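Local coordinates for Rik1-associated factor 1 (Schizosaccharomyces pombe, PDB 4O9D), which forms part of the Clr4 methyltransferase complex, which contributes to establishing heterochromatin by methylating histone H3, this chain being the protein's WD-repeat propeller part, at residues A169-P174 with A216-S221; S184-S189 with D197-G202. One frame throughout, in Å; residues are numbered along the deposited sequence.

Contact 1: residues A169-P174 with A216-S221; sequences ANLIYP and ALFDAS. With EDO (1,2-ethanediol), chain F.
Asn170 OD1 accepts a hydrogen bond from O2 of a 1,2-ethanediol molecule at 2.8 Å, the shortest polar bond of this contact; the diol probably came from the crystallisation liquor. No hydrogen bond joins 169-174 to 216-221, so what holds the two together is apolar packing around the Phe218 ring. Leu171 supplies the clearest evidence. Its CB lies 4.0 Å from the centroid of the Phe218 ring and 16° off the ring normal, a CH-pi contact over one face, and its CD2, crossing at a slant over the same face, lies 3.9 Å from Phe218 CD2. With CG anti to its carbonyl carbon (chi1 -72°), Phe218 points the rim of its ring at the backbone of Ile172 and Tyr173. There CE2 meets Ile172 N at 3.4 Å, while Ile172 C and Tyr173 N lie in the ring plane, at its edge. Tyr173 completes the row: its CB approaches Phe218 CZ obliquely at 3.9 Å. Because its CG is anti to the backbone N (chi1 176°), the ring is directed to Ala216, whose CB sits 3.7 Å from Tyr173 CD2. Leu171 and Phe218 are 7.3 Å apart between CA atoms, too far for strand pairing, so the Phe218 ring spans the gap, packing on side chains and on the main chain of 171-173. Tyr173 also stacks on Phe225 and occupies the N-cap position of helix 174-178. The contact thus packs the outermost strand of one propeller blade, 165-171, which is hydrogen-bonded to 153-158, against strand 214-219 of the next blade, flanked there by strands 198-204 and 224-228.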
ATOM      1  N   ALA A 169       9.520  17.914  -9.400  1.00 20.46           N
ATOM      2  CA  ALA A 169       8.491  18.484 -10.269  1.00 22.61           C
ATOM      3  C   ALA A 169       7.147  18.383  -9.570  1.00 29.46           C
ATOM      4  O   ALA A 169       6.829  17.348  -8.962  1.00 27.41           O
ATOM      5  CB  ALA A 169       8.444  17.737 -11.620  1.00 23.99           C
ATOM      6  N   ASN A 170       6.347  19.438  -9.677  1.00 28.22           N
ATOM      7  CA  ASN A 170       5.046  19.487  -9.023  1.00 24.61           C
ATOM      8  C   ASN A 170       3.990  18.980  -9.998  1.00 27.04           C
ATOM      9  O   ASN A 170       4.028  19.319 -11.199  1.00 26.61           O
ATOM     10  CB  ASN A 170       4.689  20.919  -8.611  1.00 29.98           C
ATOM     11  CG  ASN A 170       5.586  21.467  -7.517  1.00 31.62           C
ATOM     12  OD1 ASN A 170       6.247  20.724  -6.798  1.00 37.37           O
ATOM     13  ND2 ASN A 170       5.604  22.782  -7.385  1.00 34.68           N
ATOM     14  N   LEU A 171       3.082  18.143  -9.490  1.00 26.09           N
ATOM     15  CA  LEU A 171       1.935  17.687 -10.247  1.00 24.20           C
ATOM     16  C   LEU A 171       0.692  18.362  -9.664  1.00 25.56           C
ATOM     17  O   LEU A 171       0.218  18.012  -8.565  1.00 22.62           O
ATOM     18  CB  LEU A 171       1.785  16.144 -10.182  1.00 23.98           C
ATOM     19  CG  LEU A 171       2.979  15.290 -10.640  1.00 26.85           C
ATOM     20  CD1 LEU A 171       2.727  13.778 -10.309  1.00 23.24           C
ATOM     21  CD2 LEU A 171       3.274  15.482 -12.107  1.00 19.51           C
ATOM     22  N   ILE A 172       0.148  19.298 -10.433  1.00 21.23           N
ATOM     23  CA  ILE A 172      -0.810  20.275  -9.930  1.00 25.16           C
ATOM     24  C   ILE A 172      -2.100  20.138 -10.719  1.00 24.37           C
ATOM     25  O   ILE A 172      -2.079  20.173 -11.941  1.00 22.20           O
ATOM     26  CB  ILE A 172      -0.226  21.728 -10.086  1.00 31.99           C
ATOM     27  CG1 ILE A 172       1.036  21.894  -9.227  1.00 32.56           C
ATOM     28  CG2 ILE A 172      -1.233  22.800  -9.700  1.00 32.37           C
ATOM     29  CD1 ILE A 172       1.733  23.241  -9.446  1.00 32.88           C
ATOM     30  N   TYR A 173      -3.214  19.917 -10.023  1.00 23.82           N
ATOM     31  CA  TYR A 173      -4.519  19.881 -10.683  1.00 24.67           C
ATOM     32  C   TYR A 173      -5.299  20.997 -10.007  1.00 22.31           C
ATOM     33  O   TYR A 173      -5.839  20.811  -8.918  1.00 24.38           O
ATOM     34  CB  TYR A 173      -5.176  18.508 -10.505  1.00 26.01           C
ATOM     35  CG  TYR A 173      -6.587  18.347 -11.064  1.00 24.24           C
ATOM     36  CD1 TYR A 173      -7.167  19.319 -11.866  1.00 24.76           C
ATOM     37  CD2 TYR A 173      -7.340  17.206 -10.755  1.00 29.36           C
ATOM     38  CE1 TYR A 173      -8.455  19.156 -12.364  1.00 30.07           C
ATOM     39  CE2 TYR A 173      -8.624  17.034 -11.235  1.00 26.74           C
ATOM     40  CZ  TYR A 173      -9.179  18.003 -12.043  1.00 30.67           C
ATOM     41  OH  TYR A 173     -10.456  17.830 -12.518  1.00 32.81           O
ATOM     42  N   PRO A 174      -5.289  22.197 -10.617  1.00 30.74           N
ATOM     43  CA  PRO A 174      -5.805  23.397  -9.950  1.00 26.64           C
ATOM     44  C   PRO A 174      -7.227  23.274  -9.435  1.00 27.67           C
ATOM     45  O   PRO A 174      -7.499  23.746  -8.335  1.00 28.97           O
ATOM     46  CB  PRO A 174      -5.728  24.476 -11.045  1.00 32.73           C
ATOM     47  CG  PRO A 174      -4.683  24.004 -11.992  1.00 31.73           C
ATOM     48  CD  PRO A 174      -4.780  22.492 -11.972  1.00 30.34           C
ATOM     49  N   ALA A 216      -7.317  11.661 -11.355  1.00 19.87           N
ATOM     50  CA  ALA A 216      -6.724  12.415 -12.466  1.00 19.73           C
ATOM     51  C   ALA A 216      -5.493  11.736 -13.067  1.00 23.19           C
ATOM     52  O   ALA A 216      -4.892  10.843 -12.449  1.00 23.78           O
ATOM     53  CB  ALA A 216      -6.347  13.817 -12.013  1.00 22.92           C
ATOM     54  N   LEU A 217      -5.115  12.168 -14.271  1.00 22.62           N
ATOM     55  CA  LEU A 217      -3.950  11.613 -14.933  1.00 20.63           C
ATOM     56  C   LEU A 217      -2.953  12.712 -15.267  1.00 26.04           C
ATOM     57  O   LEU A 217      -3.355  13.812 -15.667  1.00 22.39           O
ATOM     58  CB  LEU A 217      -4.370  10.926 -16.223  1.00 18.32           C
ATOM     59  CG  LEU A 217      -3.334  10.004 -16.882  1.00 27.33           C
ATOM     60  CD1 LEU A 217      -3.079   8.710 -16.046  1.00 22.39           C
ATOM     61  CD2 LEU A 217      -3.775   9.670 -18.330  1.00 27.68           C
ATOM     62  N   PHE A 218      -1.660  12.403 -15.128  1.00 25.28           N
ATOM     63  CA  PHE A 218      -0.586  13.342 -15.476  1.00 23.26           C
ATOM     64  C   PHE A 218       0.425  12.667 -16.431  1.00 29.68           C
ATOM     65  O   PHE A 218       0.602  11.445 -16.407  1.00 23.80           O
ATOM     66  CB  PHE A 218       0.148  13.791 -14.212  1.00 25.37           C
ATOM     67  CG  PHE A 218      -0.638  14.735 -13.336  1.00 23.04           C
ATOM     68  CD1 PHE A 218      -1.597  14.252 -12.446  1.00 24.26           C
ATOM     69  CD2 PHE A 218      -0.395  16.096 -13.382  1.00 23.07           C
ATOM     70  CE1 PHE A 218      -2.315  15.130 -11.632  1.00 27.79           C
ATOM     71  CE2 PHE A 218      -1.100  16.975 -12.585  1.00 26.59           C
ATOM     72  CZ  PHE A 218      -2.068  16.500 -11.711  1.00 23.46           C
ATOM     73  N   ASP A 219       1.090  13.453 -17.275  1.00 25.00           N
ATOM     74  CA  ASP A 219       2.200  12.927 -18.070  1.00 25.05           C
ATOM     75  C   ASP A 219       3.488  13.059 -17.253  1.00 27.54           C
ATOM     76  O   ASP A 219       3.790  14.145 -16.733  1.00 28.81           O
ATOM     77  CB  ASP A 219       2.331  13.705 -19.392  1.00 34.10           C
ATOM     78  CG  ASP A 219       3.479  13.209 -20.231  1.00 34.78           C
ATOM     79  OD1 ASP A 219       3.381  12.075 -20.742  1.00 34.42           O
ATOM     80  OD2 ASP A 219       4.490  13.935 -20.339  1.00 32.16           O
ATOM     81  N   ALA A 220       4.256  11.978 -17.113  1.00 23.37           N
ATOM     82  CA  ALA A 220       5.427  12.041 -16.234  1.00 27.36           C
ATOM     83  C   ALA A 220       6.629  12.789 -16.823  1.00 25.43           C
ATOM     84  O   ALA A 220       7.337  13.433 -16.086  1.00 28.87           O
ATOM     85  CB  ALA A 220       5.872  10.645 -15.766  1.00 22.30           C
ATOM     86  N   SER A 221       6.887  12.682 -18.117  1.00 29.43           N
ATOM     87  CA  SER A 221       8.079  13.367 -18.647  1.00 34.15           C
ATOM     88  C   SER A 221       7.887  14.896 -18.708  1.00 33.71           C
ATOM     89  O   SER A 221       8.849  15.647 -18.545  1.00 32.20           O
ATOM     90  CB  SER A 221       8.519  12.788 -19.989  1.00 30.59           C
ATOM     91  OG  SER A 221       7.454  12.730 -20.907  1.00 39.15           O
TER
HETATM   92  C1  EDO F 704      10.219  22.885  -7.192  1.00 35.54           C
HETATM   93  O1  EDO F 704       9.355  23.475  -6.208  1.00 40.18           O
HETATM   94  C2  EDO F 704       9.546  21.592  -7.642  1.00 31.21           C
HETATM   95  O2  EDO F 704       9.009  20.925  -6.487  1.00 36.73           O

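Contact 2: residues S184-S189 with D197-G202; sequences SLIEFS and DKVIIG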
ATOM      1  N   SER A 184      -4.066  11.416  -2.208  1.00 26.78           N
ATOM      2  CA  SER A 184      -3.849  10.297  -1.292  1.00 23.27           C
ATOM      3  C   SER A 184      -3.483   8.949  -1.939  1.00 25.70           C
ATOM      4  O   SER A 184      -3.155   8.010  -1.213  1.00 26.35           O
ATOM      5  CB  SER A 184      -5.096  10.105  -0.415  1.00 28.15           C
ATOM      6  OG  SER A 184      -5.319  11.253   0.399  1.00 33.22           O
ATOM      7  N   LEU A 185      -3.566   8.840  -3.266  1.00 21.56           N
ATOM      8  CA  LEU A 185      -3.206   7.600  -3.974  1.00 22.45           C
ATOM      9  C   LEU A 185      -2.359   7.954  -5.168  1.00 20.52           C
ATOM     10  O   LEU A 185      -2.595   8.987  -5.790  1.00 21.00           O
ATOM     11  CB  LEU A 185      -4.464   6.876  -4.475  1.00 18.71           C
ATOM     12  CG  LEU A 185      -5.472   6.660  -3.341  1.00 23.60           C
ATOM     13  CD1 LEU A 185      -6.857   6.305  -3.913  1.00 24.64           C
ATOM     14  CD2 LEU A 185      -4.947   5.607  -2.420  1.00 24.53           C
ATOM     15  N   ILE A 186      -1.433   7.088  -5.556  1.00 22.29           N
ATOM     16  CA  ILE A 186      -0.586   7.419  -6.712  1.00 17.98           C
ATOM     17  C   ILE A 186       0.028   6.166  -7.316  1.00 23.51           C
ATOM     18  O   ILE A 186       0.461   5.264  -6.586  1.00 23.92           O
ATOM     19  CB  ILE A 186       0.489   8.480  -6.299  1.00 21.72           C
ATOM     20  CG1 ILE A 186       0.914   9.367  -7.486  1.00 21.54           C
ATOM     21  CG2 ILE A 186       1.734   7.813  -5.617  1.00 19.13           C
ATOM     22  CD1 ILE A 186       1.576  10.700  -7.043  1.00 20.30           C
ATOM     23  N   GLU A 187       0.024   6.085  -8.649  1.00 21.50           N
ATOM     24  CA  GLU A 187       0.630   4.954  -9.363  1.00 22.75           C
ATOM     25  C   GLU A 187       1.185   5.406 -10.724  1.00 23.38           C
ATOM     26  O   GLU A 187       0.610   6.272 -11.390  1.00 24.53           O
ATOM     27  CB  GLU A 187      -0.403   3.827  -9.632  1.00 24.18           C
ATOM     28  CG  GLU A 187      -1.168   3.298  -8.422  1.00 29.73           C
ATOM     29  CD  GLU A 187      -0.389   2.269  -7.581  1.00 35.70           C
ATOM     30  OE1 GLU A 187      -0.688   2.164  -6.354  1.00 33.52           O
ATOM     31  OE2 GLU A 187       0.500   1.575  -8.142  1.00 36.07           O
ATOM     32  N   PHE A 188       2.289   4.811 -11.154  1.00 18.67           N
ATOM     33  CA  PHE A 188       2.720   4.974 -12.529  1.00 18.82           C
ATOM     34  C   PHE A 188       2.009   4.017 -13.472  1.00 28.37           C
ATOM     35  O   PHE A 188       1.587   2.940 -13.058  1.00 20.36           O
ATOM     36  CB  PHE A 188       4.221   4.719 -12.627  1.00 21.56           C
ATOM     37  CG  PHE A 188       5.072   5.852 -12.107  1.00 23.87           C
ATOM     38  CD1 PHE A 188       5.324   6.965 -12.902  1.00 22.75           C
ATOM     39  CD2 PHE A 188       5.625   5.801 -10.833  1.00 26.66           C
ATOM     40  CE1 PHE A 188       6.137   8.036 -12.422  1.00 20.77           C
ATOM     41  CE2 PHE A 188       6.429   6.857 -10.358  1.00 22.11           C
ATOM     42  CZ  PHE A 188       6.682   7.965 -11.171  1.00 22.66           C
ATOM     43  N   SER A 189       1.936   4.379 -14.751  1.00 20.89           N
ATOM     44  CA  SER A 189       1.315   3.509 -15.739  1.00 27.08           C
ATOM     45  C   SER A 189       1.994   3.662 -17.103  1.00 29.61           C
ATOM     46  O   SER A 189       2.205   4.792 -17.562  1.00 29.00           O
ATOM     47  CB  SER A 189      -0.177   3.854 -15.837  1.00 24.66           C
ATOM     48  OG  SER A 189      -0.842   3.069 -16.810  1.00 27.78           O
ATOM     49  N   ASP A 197       5.417   7.005 -19.777  1.00 25.69           N
ATOM     50  CA  ASP A 197       4.961   6.988 -18.374  1.00 28.09           C
ATOM     51  C   ASP A 197       3.895   8.031 -18.065  1.00 28.66           C
ATOM     52  O   ASP A 197       4.055   9.208 -18.375  1.00 24.77           O
ATOM     53  CB  ASP A 197       6.137   7.204 -17.420  1.00 30.93           C
ATOM     54  CG  ASP A 197       6.969   5.941 -17.217  1.00 36.06           C
ATOM     55  OD1 ASP A 197       6.815   4.991 -18.013  1.00 40.28           O
ATOM     56  OD2 ASP A 197       7.781   5.906 -16.267  1.00 36.00           O
ATOM     57  N   LYS A 198       2.806   7.596 -17.434  1.00 24.85           N
ATOM     58  CA  LYS A 198       1.793   8.524 -16.916  1.00 24.13           C
ATOM     59  C   LYS A 198       1.676   8.273 -15.405  1.00 24.92           C
ATOM     60  O   LYS A 198       2.089   7.215 -14.917  1.00 24.07           O
ATOM     61  CB  LYS A 198       0.431   8.296 -17.597  1.00 29.88           C
ATOM     62  CG  LYS A 198       0.450   8.271 -19.138  1.00 31.18           C
ATOM     63  CD  LYS A 198       0.842   9.644 -19.705  1.00 31.80           C
ATOM     64  CE  LYS A 198       0.964   9.623 -21.236  1.00 39.97           C
ATOM     65  NZ  LYS A 198       0.894  11.001 -21.840  1.00 37.29           N
ATOM     66  N   VAL A 199       1.106   9.231 -14.689  1.00 17.97           N
ATOM     67  CA  VAL A 199       0.985   9.181 -13.239  1.00 19.17           C
ATOM     68  C   VAL A 199      -0.492   9.347 -12.949  1.00 22.24           C
ATOM     69  O   VAL A 199      -1.115  10.330 -13.364  1.00 21.52           O
ATOM     70  CB  VAL A 199       1.754  10.331 -12.572  1.00 22.87           C
ATOM     71  CG1 VAL A 199       1.625  10.268 -11.038  1.00 19.62           C
ATOM     72  CG2 VAL A 199       3.216  10.296 -13.022  1.00 22.30           C
ATOM     73  N   ILE A 200      -1.056   8.364 -12.258  1.00 21.59           N
ATOM     74  CA  ILE A 200      -2.447   8.410 -11.852  1.00 20.05           C
ATOM     75  C   ILE A 200      -2.475   8.932 -10.419  1.00 22.80           C
ATOM     76  O   ILE A 200      -1.732   8.451  -9.563  1.00 20.47           O
ATOM     77  CB  ILE A 200      -3.062   6.976 -11.887  1.00 18.74           C
ATOM     78  CG1 ILE A 200      -2.920   6.356 -13.286  1.00 18.11           C
ATOM     79  CG2 ILE A 200      -4.502   7.002 -11.422  1.00 18.22           C
ATOM     80  CD1 ILE A 200      -2.924   4.762 -13.246  1.00 27.32           C
ATOM     81  N   ILE A 201      -3.315   9.917 -10.143  1.00 16.40           N
ATOM     82  CA  ILE A 201      -3.457  10.397  -8.774  1.00 16.86           C
ATOM     83  C   ILE A 201      -4.911  10.342  -8.287  1.00 21.29           C
ATOM     84  O   ILE A 201      -5.833  10.825  -8.957  1.00 19.81           O
ATOM     85  CB  ILE A 201      -3.007  11.844  -8.632  1.00 20.11           C
ATOM     86  CG1 ILE A 201      -1.561  12.004  -9.099  1.00 22.20           C
ATOM     87  CG2 ILE A 201      -3.142  12.315  -7.163  1.00 21.18           C
ATOM     88  CD1 ILE A 201      -0.988  13.366  -8.809  1.00 22.02           C
ATOM     89  N   GLY A 202      -5.099   9.816  -7.090  1.00 18.38           N
ATOM     90  CA  GLY A 202      -6.438   9.720  -6.528  1.00 21.01           C
ATOM     91  C   GLY A 202      -6.548  10.729  -5.421  1.00 21.16           C
ATOM     92  O   GLY A 202      -5.620  10.855  -4.621  1.00 18.73           O
TER
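Ile186 packs against Val199 and Ile201 on one face of this antiparallel pair, its CG1 lying 3.7 Å from Val199 CG1 and 4.0 Å from Ile201 CG1. With CG1 roughly anti to the backbone N (chi1 -151°), Ile186 carries that branch to the partner strand, where it slants over Val199 and runs side by side with Ile201. Phe188 shares this face, setting ring atom CE1 3.7 Å from Val199 CG2. An alanine in place of Ile186 would lack CG1, CG2 and CD1, which would probably open a gap beside Val199 and Ile201 and weaken the packing on Ala145 and Ala147 of the preceding blade. On the other face Ile200 reaches Ser189 CB with its CD1, at 3.9 Å. Backbone bonds fasten the strands between these faces; the straightest, Ile200 N to Glu187 O, measures 2.8 Å with 172° at the hydrogen. At one end Gly202 O accepts two donors, Ser184 N at 2.9 Å, nearly in line with the carbonyl, and Leu185 N at 3.2 Å, tilted from the carbonyl plane. Two residues facing one define a classic beta bulge. Polar side chains find partners beyond the pair: Ser184 OG hydrogen-bonds to Asp204 and His134, Ser189 OG to Tyr268, and Asp197 OD1 to Asn190. Segments 184-189 and 198-202 run nearly antiparallel, 167° between N-to-C directions, within the hairpin 182-189/198-204 that opens a four-stranded blade characteristic of WD-repeat beta-propellers.

How the contacts relate
Both contacts involve the sheet of strands 182-189, 198-204, 214-219 and 224-228, in different ways. Contact 2 builds it from within, by a backbone ladder, whereas contact 1 joins it to the preceding blade without any such bond. Contact 1 lies farther out, about 21 Å from the chain centre to its own centre against 13 Å for contact 2, yet most of its touching residues are buried; contact 2 is partly buried. They meet where strands 198-204 and 214-219 pair: Phe218 N probably bonds to Val199 O, Phe218 CE1 packs 3.6 Å from Ile201 CD1, and Asp219 OD1 forms a 2.9 Å salt bridge with Lys198 NZ.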